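Local coordinates for CdiI immunity protein (Yersinia kristensenii ATCC 33638, PDB 5E3E), which binds the cognate CdiA toxin domain, a nuclease of the RNase A superfamily, and probably neutralises it to protect its own cell, at residues L55-L69 with Y78-K91. Sequence-based numbering, arbitrary orientation.
Sequences LLALSLPDDELQDIL and YYPNEWSSSEEWLK
With its carboxylate swung opposite the backbone N (chi1 -171°), Asp62 in the first turn of helix 62-72 faces the start of helix 86-96, where Ser86 OG lies beside its own backbone N, pointing away from the carbonyl carbon. Asp62 OD1 accepts a nearly straight hydrogen bond from Ser86 N (2.9 Å, 167°), on the syn side and slightly out of the carboxylate plane. One water links the same oxygen to Glu87 N, so one carboxylate oxygen holds Ser86 N directly and Glu87 N through water, while Ser85 OG caps Glu88 N (3.0 Å). A second water joins Asp62 OD2, Gln66 OE1 and Ser86 OG. Ser86 OG also accepts from Tyr79 OH (2.7 Å), lying at the edge of that ring in its plane; Gln66 CG and Leu69 CD1 approach this ring obliquely. Gln66 OE1 lies 3.6 Å from Pro80 CG, and a further water connects Gln66 NE2 with Tyr78 OH. Deeper in, Leu90 is a knob among Leu55, Leu56, Leu65 and Leu69: its CD2 meets Leu69 CD1 tip to tip (3.9 Å), while the side chains of Leu56 and Leu90 slide past each other in opposite directions. Ser86 is the second knob, its CB against Leu65 CG (3.6 Å). Trp89 meets Phe18 edge-to-face, and Tyr78 also contacts the toxin chain. The N-to-C directions of the short helix segments lie 52° apart, and Ser86 and Leu90 pack as knobs into holes in this all-helical immunity protein.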
ATOM      1  N   LEU A  55      13.294 -12.591   6.476  1.00 12.72           N
ATOM      2  CA  LEU A  55      14.057 -11.898   5.440  1.00 12.75           C
ATOM      3  C   LEU A  55      15.458 -11.591   5.881  1.00 12.86           C
ATOM      4  O   LEU A  55      16.386 -11.832   5.111  1.00 12.64           O
ATOM      5  CB  LEU A  55      13.368 -10.599   4.994  1.00 12.86           C
ATOM      6  CG  LEU A  55      12.024 -10.785   4.256  1.00 12.82           C
ATOM      7  CD1 LEU A  55      11.424  -9.414   3.942  1.00 12.90           C
ATOM      8  CD2 LEU A  55      12.113 -11.628   2.997  1.00 13.06           C
ATOM      9  N   LEU A  56      15.612 -11.015   7.081  1.00 12.80           N
ATOM     10  CA  LEU A  56      16.911 -10.577   7.545  1.00 13.37           C
ATOM     11  C   LEU A  56      17.891 -11.760   7.636  1.00 13.69           C
ATOM     12  O   LEU A  56      19.092 -11.603   7.375  1.00 14.00           O
ATOM     13  CB  LEU A  56      16.823  -9.884   8.908  1.00 13.74           C
ATOM     14  CG  LEU A  56      16.152  -8.530   8.996  1.00 13.87           C
ATOM     15  CD1 LEU A  56      16.132  -8.087  10.466  1.00 14.52           C
ATOM     16  CD2 LEU A  56      16.905  -7.604   8.058  1.00 14.31           C
ATOM     17  N   ALA A  57      17.388 -12.924   8.011  1.00 13.53           N
ATOM     18  CA  ALA A  57      18.240 -14.088   8.247  1.00 13.85           C
ATOM     19  C   ALA A  57      18.876 -14.613   6.991  1.00 14.05           C
ATOM     20  O   ALA A  57      19.848 -15.364   7.063  1.00 13.91           O
ATOM     21  CB  ALA A  57      17.452 -15.220   8.918  1.00 13.86           C
ATOM     22  N   LEU A  58      18.340 -14.246   5.833  1.00 13.95           N
ATOM     23  CA  LEU A  58      18.894 -14.729   4.578  1.00 14.26           C
ATOM     24  C   LEU A  58      20.134 -13.932   4.147  1.00 14.72           C
ATOM     25  O   LEU A  58      20.832 -14.367   3.285  1.00 14.96           O
ATOM     26  CB  LEU A  58      17.841 -14.615   3.478  1.00 14.12           C
ATOM     27  CG  LEU A  58      16.540 -15.390   3.674  1.00 14.05           C
ATOM     28  CD1 LEU A  58      15.603 -15.128   2.506  1.00 14.01           C
ATOM     29  CD2 LEU A  58      16.811 -16.867   3.863  1.00 14.39           C
ATOM     30  N   SER A  59      20.395 -12.757   4.726  1.00 15.10           N
ATOM     31  CA  SER A  59      21.521 -11.899   4.280  1.00 15.76           C
ATOM     32  C   SER A  59      21.574 -11.711   2.771  1.00 15.17           C
ATOM     33  O   SER A  59      22.610 -11.924   2.132  1.00 15.42           O
ATOM     34  CB  SER A  59      22.887 -12.379   4.757  1.00 16.91           C
ATOM     35  OG  SER A  59      22.913 -12.456   6.157  1.00 19.00           O
ATOM     36  N   LEU A  60      20.453 -11.333   2.201  1.00 14.56           N
ATOM     37  CA  LEU A  60      20.381 -11.140   0.748  1.00 14.50           C
ATOM     38  C   LEU A  60      21.208  -9.955   0.298  1.00 14.68           C
ATOM     39  O   LEU A  60      21.309  -8.953   1.024  1.00 14.67           O
ATOM     40  CB  LEU A  60      18.940 -10.909   0.276  1.00 13.99           C
ATOM     41  CG  LEU A  60      17.934 -12.005   0.536  1.00 13.97           C
ATOM     42  CD1 LEU A  60      16.543 -11.598   0.125  1.00 14.22           C
ATOM     43  CD2 LEU A  60      18.326 -13.296  -0.205  1.00 14.15           C
ATOM     44  N   PRO A  61      21.739 -10.006  -0.933  1.00 15.11           N
ATOM     45  CA  PRO A  61      22.215  -8.823  -1.633  1.00 15.18           C
ATOM     46  C   PRO A  61      21.187  -7.694  -1.593  1.00 14.85           C
ATOM     47  O   PRO A  61      19.993  -7.943  -1.799  1.00 14.14           O
ATOM     48  CB  PRO A  61      22.393  -9.320  -3.058  1.00 15.57           C
ATOM     49  CG  PRO A  61      22.750 -10.776  -2.881  1.00 15.91           C
ATOM     50  CD  PRO A  61      21.845 -11.215  -1.770  1.00 15.57           C
ATOM     51  N   ASP A  62      21.632  -6.464  -1.315  1.00 14.87           N
ATOM     52  CA  ASP A  62      20.676  -5.402  -1.106  1.00 15.20           C
ATOM     53  C   ASP A  62      19.735  -5.195  -2.279  1.00 15.44           C
ATOM     54  O   ASP A  62      18.574  -4.855  -2.082  1.00 14.75           O
ATOM     55  CB  ASP A  62      21.372  -4.072  -0.810  1.00 15.49           C
ATOM     56  CG  ASP A  62      20.378  -2.999  -0.372  1.00 15.66           C
ATOM     57  OD1 ASP A  62      19.743  -3.263   0.647  1.00 15.80           O
ATOM     58  OD2 ASP A  62      20.210  -1.991  -1.104  1.00 16.33           O
ATOM     59  N   ASP A  63      20.241  -5.319  -3.501  1.00 16.64           N
ATOM     60  CA  ASP A  63      19.372  -5.122  -4.655  1.00 17.64           C
ATOM     61  C   ASP A  63      18.189  -6.116  -4.684  1.00 16.76           C
ATOM     62  O   ASP A  63      17.071  -5.734  -5.086  1.00 15.46           O
ATOM     63  CB  ASP A  63      20.166  -5.065  -5.975  1.00 20.32           C
ATOM     64  CG  ASP A  63      20.909  -6.362  -6.335  1.00 23.59           C
ATOM     65  OD1 ASP A  63      20.996  -7.308  -5.543  1.00 25.39           O
ATOM     66  OD2 ASP A  63      21.467  -6.403  -7.478  1.00 28.92           O
ATOM     67  N   GLU A  64      18.431  -7.352  -4.224  1.00 16.21           N
ATOM     68  CA  GLU A  64      17.356  -8.349  -4.184  1.00 16.44           C
ATOM     69  C   GLU A  64      16.364  -8.036  -3.074  1.00 14.85           C
ATOM     70  O   GLU A  64      15.166  -8.115  -3.280  1.00 14.77           O
ATOM     71  CB  GLU A  64      17.901  -9.780  -4.070  1.00 18.02           C
ATOM     72  CG  GLU A  64      18.798 -10.176  -5.231  1.00 20.34           C
ATOM     73  CD  GLU A  64      19.548 -11.513  -5.055  1.00 23.08           C
ATOM     74  OE1 GLU A  64      19.081 -12.408  -4.315  1.00 23.95           O
ATOM     75  OE2 GLU A  64      20.608 -11.653  -5.695  1.00 25.00           O
ATOM     76  N   LEU A  65      16.845  -7.666  -1.897  1.00 13.81           N
ATOM     77  CA  LEU A  65      15.950  -7.312  -0.803  1.00 13.07           C
ATOM     78  C   LEU A  65      15.171  -6.078  -1.164  1.00 12.69           C
ATOM     79  O   LEU A  65      13.974  -6.005  -0.875  1.00 12.40           O
ATOM     80  CB  LEU A  65      16.693  -7.140   0.519  1.00 12.85           C
ATOM     81  CG  LEU A  65      15.828  -6.901   1.753  1.00 12.60           C
ATOM     82  CD1 LEU A  65      14.710  -7.930   1.876  1.00 12.53           C
ATOM     83  CD2 LEU A  65      16.763  -6.896   2.964  1.00 12.81           C
ATOM     84  N   GLN A  66      15.791  -5.121  -1.851  1.00 12.76           N
ATOM     85  CA  GLN A  66      15.034  -3.918  -2.237  1.00 12.90           C
ATOM     86  C   GLN A  66      13.946  -4.237  -3.238  1.00 13.07           C
ATOM     87  O   GLN A  66      12.869  -3.696  -3.168  1.00 12.91           O
ATOM     88  CB  GLN A  66      15.949  -2.811  -2.798  1.00 13.25           C
ATOM     89  CG  GLN A  66      15.265  -1.483  -3.071  1.00 13.41           C
ATOM     90  CD  GLN A  66      16.227  -0.445  -3.629  1.00 13.95           C
ATOM     91  OE1 GLN A  66      17.213  -0.030  -2.973  1.00 14.68           O
ATOM     92  NE2 GLN A  66      15.950  -0.013  -4.839  1.00 14.59           N
ATOM     93  N   ASP A  67      14.216  -5.125  -4.175  1.00 13.75           N
ATOM     94  CA  ASP A  67      13.182  -5.527  -5.135  1.00 14.67           C
ATOM     95  C   ASP A  67      12.022  -6.208  -4.415  1.00 13.42           C
ATOM     96  O   ASP A  67      10.865  -5.957  -4.720  1.00 12.93           O
ATOM     97  CB  ASP A  67      13.782  -6.509  -6.145  1.00 16.64           C
ATOM     98  CG  ASP A  67      12.864  -6.824  -7.263  1.00 18.85           C
ATOM     99  OD1 ASP A  67      12.259  -5.894  -7.810  1.00 21.28           O
ATOM    100  OD2 ASP A  67      12.818  -8.015  -7.664  1.00 22.80           O
ATOM    101  N   ILE A  68      12.328  -7.005  -3.397  1.00 12.52           N
ATOM    102  CA  ILE A  68      11.284  -7.654  -2.628  1.00 12.38           C
ATOM    103  C   ILE A  68      10.391  -6.620  -1.926  1.00 12.30           C
ATOM    104  O   ILE A  68       9.162  -6.689  -2.008  1.00 12.52           O
ATOM    105  CB  ILE A  68      11.898  -8.625  -1.593  1.00 12.22           C
ATOM    106  CG1 ILE A  68      12.432  -9.895  -2.329  1.00 12.50           C
ATOM    107  CG2 ILE A  68      10.895  -9.041  -0.548  1.00 12.31           C
ATOM    108  CD1 ILE A  68      13.502 -10.647  -1.593  1.00 12.80           C
ATOM    109  N   LEU A  69      11.015  -5.700  -1.214  1.00 12.10           N
ATOM    110  CA  LEU A  69      10.233  -4.714  -0.419  1.00 12.16           C
ATOM    111  C   LEU A  69       9.456  -3.723  -1.273  1.00 12.22           C
ATOM    112  O   LEU A  69       8.265  -3.503  -1.039  1.00 12.55           O
ATOM    113  CB  LEU A  69      11.105  -3.975   0.585  1.00 12.41           C
ATOM    114  CG  LEU A  69      11.889  -4.848   1.566  1.00 12.59           C
ATOM    115  CD1 LEU A  69      12.708  -3.969   2.498  1.00 12.84           C
ATOM    116  CD2 LEU A  69      10.983  -5.734   2.394  1.00 13.08           C
ATOM    117  N   TYR A  78       9.584   5.289  -0.518  1.00 13.00           N
ATOM    118  CA  TYR A  78      10.926   5.084  -1.071  1.00 13.02           C
ATOM    119  C   TYR A  78      11.969   5.275   0.053  1.00 12.91           C
ATOM    120  O   TYR A  78      12.690   6.295   0.137  1.00 12.95           O
ATOM    121  CB  TYR A  78      11.177   6.019  -2.246  1.00 13.76           C
ATOM    122  CG  TYR A  78      12.420   5.661  -2.985  1.00 14.34           C
ATOM    123  CD1 TYR A  78      12.464   4.498  -3.714  1.00 14.45           C
ATOM    124  CD2 TYR A  78      13.580   6.447  -2.891  1.00 15.28           C
ATOM    125  CE1 TYR A  78      13.610   4.129  -4.394  1.00 15.28           C
ATOM    126  CE2 TYR A  78      14.755   6.065  -3.538  1.00 15.96           C
ATOM    127  CZ  TYR A  78      14.733   4.915  -4.321  1.00 16.26           C
ATOM    128  OH  TYR A  78      15.842   4.476  -4.995  1.00 18.19           O
ATOM    129  N   TYR A  79      12.022   4.282   0.934  1.00 12.24           N
ATOM    130  CA  TYR A  79      12.935   4.281   2.086  1.00 12.60           C
ATOM    131  C   TYR A  79      14.426   4.449   1.734  1.00 13.16           C
ATOM    132  O   TYR A  79      15.170   4.987   2.559  1.00 13.27           O
ATOM    133  CB  TYR A  79      12.700   3.035   2.972  1.00 12.50           C
ATOM    134  CG  TYR A  79      13.034   1.755   2.264  1.00 12.02           C
ATOM    135  CD1 TYR A  79      14.345   1.269   2.206  1.00 12.03           C
ATOM    136  CD2 TYR A  79      12.038   1.055   1.613  1.00 11.90           C
ATOM    137  CE1 TYR A  79      14.653   0.108   1.464  1.00 12.00           C
ATOM    138  CE2 TYR A  79      12.326  -0.091   0.872  1.00 11.79           C
ATOM    139  CZ  TYR A  79      13.637  -0.570   0.823  1.00 11.91           C
ATOM    140  OH  TYR A  79      13.937  -1.741   0.113  1.00 12.11           O
ATOM    141  N   PRO A  80      14.872   4.079   0.494  1.00 13.48           N
ATOM    142  CA  PRO A  80      16.321   4.294   0.257  1.00 14.51           C
ATOM    143  C   PRO A  80      16.755   5.775   0.352  1.00 16.16           C
ATOM    144  O   PRO A  80      17.944   6.058   0.523  1.00 17.01           O
ATOM    145  CB  PRO A  80      16.535   3.707  -1.146  1.00 14.18           C
ATOM    146  CG  PRO A  80      15.511   2.656  -1.235  1.00 13.72           C
ATOM    147  CD  PRO A  80      14.304   3.299  -0.619  1.00 13.49           C
ATOM    148  N   ASN A  81      15.828   6.720   0.321  1.00 18.50           N
ATOM    149  CA  ASN A  81      16.259   8.114   0.461  1.00 20.82           C
ATOM    150  C   ASN A  81      16.585   8.476   1.886  1.00 20.47           C
ATOM    151  O   ASN A  81      17.277   9.473   2.109  1.00 21.75           O
ATOM    152  CB  ASN A  81      15.303   9.075  -0.251  1.00 23.77           C
ATOM    153  CG  ASN A  81      15.635   9.199  -1.755  1.00 26.09           C
ATOM    154  OD1 ASN A  81      16.757   8.877  -2.207  1.00 28.52           O
ATOM    155  ND2 ASN A  81      14.681   9.662  -2.531  1.00 29.36           N
ATOM    156  N   GLU A  82      16.136   7.666   2.844  1.00 19.37           N
ATOM    157  CA  GLU A  82      16.472   7.846   4.255  1.00 19.40           C
ATOM    158  C   GLU A  82      17.378   6.764   4.822  1.00 18.01           C
ATOM    159  O   GLU A  82      17.831   6.916   5.946  1.00 18.58           O
ATOM    160  CB  GLU A  82      15.211   7.902   5.100  1.00 20.69           C
ATOM    161  CG  GLU A  82      14.570   9.283   5.116  1.00 23.01           C
ATOM    162  CD  GLU A  82      13.916   9.635   3.823  1.00 24.38           C
ATOM    163  OE1 GLU A  82      14.471  10.452   3.070  1.00 28.07           O
ATOM    164  OE2 GLU A  82      12.850   9.083   3.543  1.00 27.29           O
ATOM    165  N   TRP A  83      17.587   5.647   4.095  1.00 15.92           N
ATOM    166  CA  TRP A  83      18.231   4.458   4.668  1.00 14.63           C
ATOM    167  C   TRP A  83      19.244   3.896   3.698  1.00 14.32           C
ATOM    168  O   TRP A  83      18.957   3.784   2.524  1.00 14.45           O
ATOM    169  CB  TRP A  83      17.204   3.368   5.039  1.00 14.06           C
ATOM    170  CG  TRP A  83      16.330   3.846   6.162  1.00 13.52           C
ATOM    171  CD1 TRP A  83      15.156   4.510   6.057  1.00 13.56           C
ATOM    172  CD2 TRP A  83      16.671   3.834   7.545  1.00 13.25           C
ATOM    173  NE1 TRP A  83      14.710   4.907   7.328  1.00 13.43           N
ATOM    174  CE2 TRP A  83      15.620   4.470   8.247  1.00 13.25           C
ATOM    175  CE3 TRP A  83      17.765   3.337   8.270  1.00 13.25           C
ATOM    176  CZ2 TRP A  83      15.629   4.600   9.634  1.00 13.33           C
ATOM    177  CZ3 TRP A  83      17.761   3.466   9.645  1.00 13.36           C
ATOM    178  CH2 TRP A  83      16.721   4.113  10.303  1.00 13.49           C
ATOM    179  N   SER A  84      20.419   3.536   4.215  1.00 13.99           N
ATOM    180  CA  SER A  84      21.557   3.106   3.389  1.00 14.01           C
ATOM    181  C   SER A  84      21.319   1.744   2.768  1.00 13.92           C
ATOM    182  O   SER A  84      21.983   1.416   1.791  1.00 14.39           O
ATOM    183  CB  SER A  84      22.868   3.012   4.198  1.00 14.25           C
ATOM    184  OG  SER A  84      22.798   1.985   5.214  1.00 14.40           O
ATOM    185  N   SER A  85      20.414   0.962   3.344  1.00 13.43           N
ATOM    186  CA  SER A  85      20.151  -0.403   2.870  1.00 13.37           C
ATOM    187  C   SER A  85      18.778  -0.841   3.318  1.00 12.95           C
ATOM    188  O   SER A  85      18.213  -0.315   4.292  1.00 12.78           O
ATOM    189  CB  SER A  85      21.204  -1.413   3.373  1.00 13.74           C
ATOM    190  OG  SER A  85      21.013  -1.684   4.773  1.00 13.83           O
ATOM    191  N   SER A  86      18.262  -1.856   2.645  1.00 12.88           N
ATOM    192  CA  SER A  86      16.991  -2.461   2.998  1.00 12.92           C
ATOM    193  C   SER A  86      17.087  -3.174   4.362  1.00 13.10           C
ATOM    194  O   SER A  86      16.157  -3.103   5.164  1.00 12.68           O
ATOM    195  CB  SER A  86      16.521  -3.402   1.896  1.00 13.32           C
ATOM    196  OG  SER A  86      16.373  -2.705   0.657  1.00 13.33           O
ATOM    197  N   GLU A  87      18.205  -3.838   4.636  1.00 13.71           N
ATOM    198  CA  GLU A  87      18.439  -4.408   5.980  1.00 14.74           C
ATOM    199  C   GLU A  87      18.290  -3.365   7.060  1.00 14.01           C
ATOM    200  O   GLU A  87      17.676  -3.602   8.085  1.00 13.58           O
ATOM    201  CB  GLU A  87      19.854  -4.991   6.071  1.00 16.56           C
ATOM    202  CG  GLU A  87      20.231  -5.562   7.433  1.00 18.68           C
ATOM    203  CD  GLU A  87      21.655  -6.076   7.501  1.00 21.19           C
ATOM    204  OE1 GLU A  87      22.107  -6.378   8.626  1.00 24.25           O
ATOM    205  OE2 GLU A  87      22.314  -6.219   6.450  1.00 23.04           O
ATOM    206  N   GLU A  88      18.911  -2.218   6.879  1.00 13.97           N
ATOM    207  CA  GLU A  88      18.860  -1.206   7.945  1.00 14.25           C
ATOM    208  C   GLU A  88      17.416  -0.692   8.160  1.00 13.04           C
ATOM    209  O   GLU A  88      16.997  -0.450   9.283  1.00 13.20           O
ATOM    210  CB  GLU A  88      19.847  -0.081   7.706  1.00 15.72           C
ATOM    211  CG  GLU A  88      21.314  -0.507   7.782  1.00 18.36           C
ATOM    212  CD  GLU A  88      21.686  -1.312   9.018  1.00 22.12           C
ATOM    213  OE1 GLU A  88      21.237  -0.957  10.123  1.00 24.61           O
ATOM    214  OE2 GLU A  88      22.441  -2.324   8.907  1.00 27.68           O
ATOM    215  N   TRP A  89      16.653  -0.517   7.097  1.00 12.08           N
ATOM    216  CA  TRP A  89      15.285  -0.040   7.253  1.00 11.58           C
ATOM    217  C   TRP A  89      14.469  -1.111   7.969  1.00 11.37           C
ATOM    218  O   TRP A  89      13.700  -0.792   8.869  1.00 11.01           O
ATOM    219  CB  TRP A  89      14.615   0.323   5.930  1.00 11.46           C
ATOM    220  CG  TRP A  89      13.290   0.951   6.167  1.00 11.49           C
ATOM    221  CD1 TRP A  89      13.032   1.979   7.041  1.00 11.55           C
ATOM    222  CD2 TRP A  89      12.027   0.574   5.617  1.00 11.74           C
ATOM    223  NE1 TRP A  89      11.695   2.278   7.048  1.00 11.78           N
ATOM    224  CE2 TRP A  89      11.058   1.435   6.169  1.00 11.81           C
ATOM    225  CE3 TRP A  89      11.630  -0.363   4.657  1.00 11.96           C
ATOM    226  CZ2 TRP A  89       9.721   1.368   5.821  1.00 12.32           C
ATOM    227  CZ3 TRP A  89      10.306  -0.434   4.330  1.00 12.38           C
ATOM    228  CH2 TRP A  89       9.370   0.423   4.888  1.00 12.56           C
ATOM    229  N   LEU A  90      14.623  -2.390   7.582  1.00 11.45           N
ATOM    230  CA  LEU A  90      13.851  -3.437   8.270  1.00 11.61           C
ATOM    231  C   LEU A  90      14.209  -3.507   9.772  1.00 11.68           C
ATOM    232  O   LEU A  90      13.327  -3.764  10.593  1.00 11.55           O
ATOM    233  CB  LEU A  90      14.051  -4.810   7.637  1.00 12.13           C
ATOM    234  CG  LEU A  90      13.462  -5.033   6.242  1.00 12.46           C
ATOM    235  CD1 LEU A  90      13.756  -6.435   5.737  1.00 13.23           C
ATOM    236  CD2 LEU A  90      11.994  -4.794   6.198  1.00 12.61           C
ATOM    237  N   LYS A  91      15.486  -3.376  10.108  1.00 12.03           N
ATOM    238  CA  LYS A  91      15.914  -3.395  11.514  1.00 12.65           C
ATOM    239  C   LYS A  91      15.282  -2.225  12.270  1.00 12.24           C
ATOM    240  O   LYS A  91      14.840  -2.380  13.455  1.00 12.21           O
ATOM    241  CB  LYS A  91      17.438  -3.335  11.630  1.00 13.84           C
ATOM    242  CG  LYS A  91      18.121  -4.643  11.229  1.00 15.52           C
ATOM    243  CD  LYS A  91      19.620  -4.560  11.503  1.00 18.02           C
ATOM    244  CE  LYS A  91      20.291  -5.913  11.282  1.00 20.86           C
ATOM    245  NZ  LYS A  91      21.758  -5.946  11.594  1.00 23.94           N
TER
HETATM  246  O   HOH W   1      20.180  -4.856   2.745  1.00 13.99           O
HETATM  247  O   HOH W   2      17.863  -0.729  -0.401  1.00 15.35           O
HETATM  248  O   HOH W   3      22.268  -0.013  -0.680  0.50 19.28           O
HETATM  249  O   HOH W   4      16.266   2.360  -6.212  1.00 29.51           O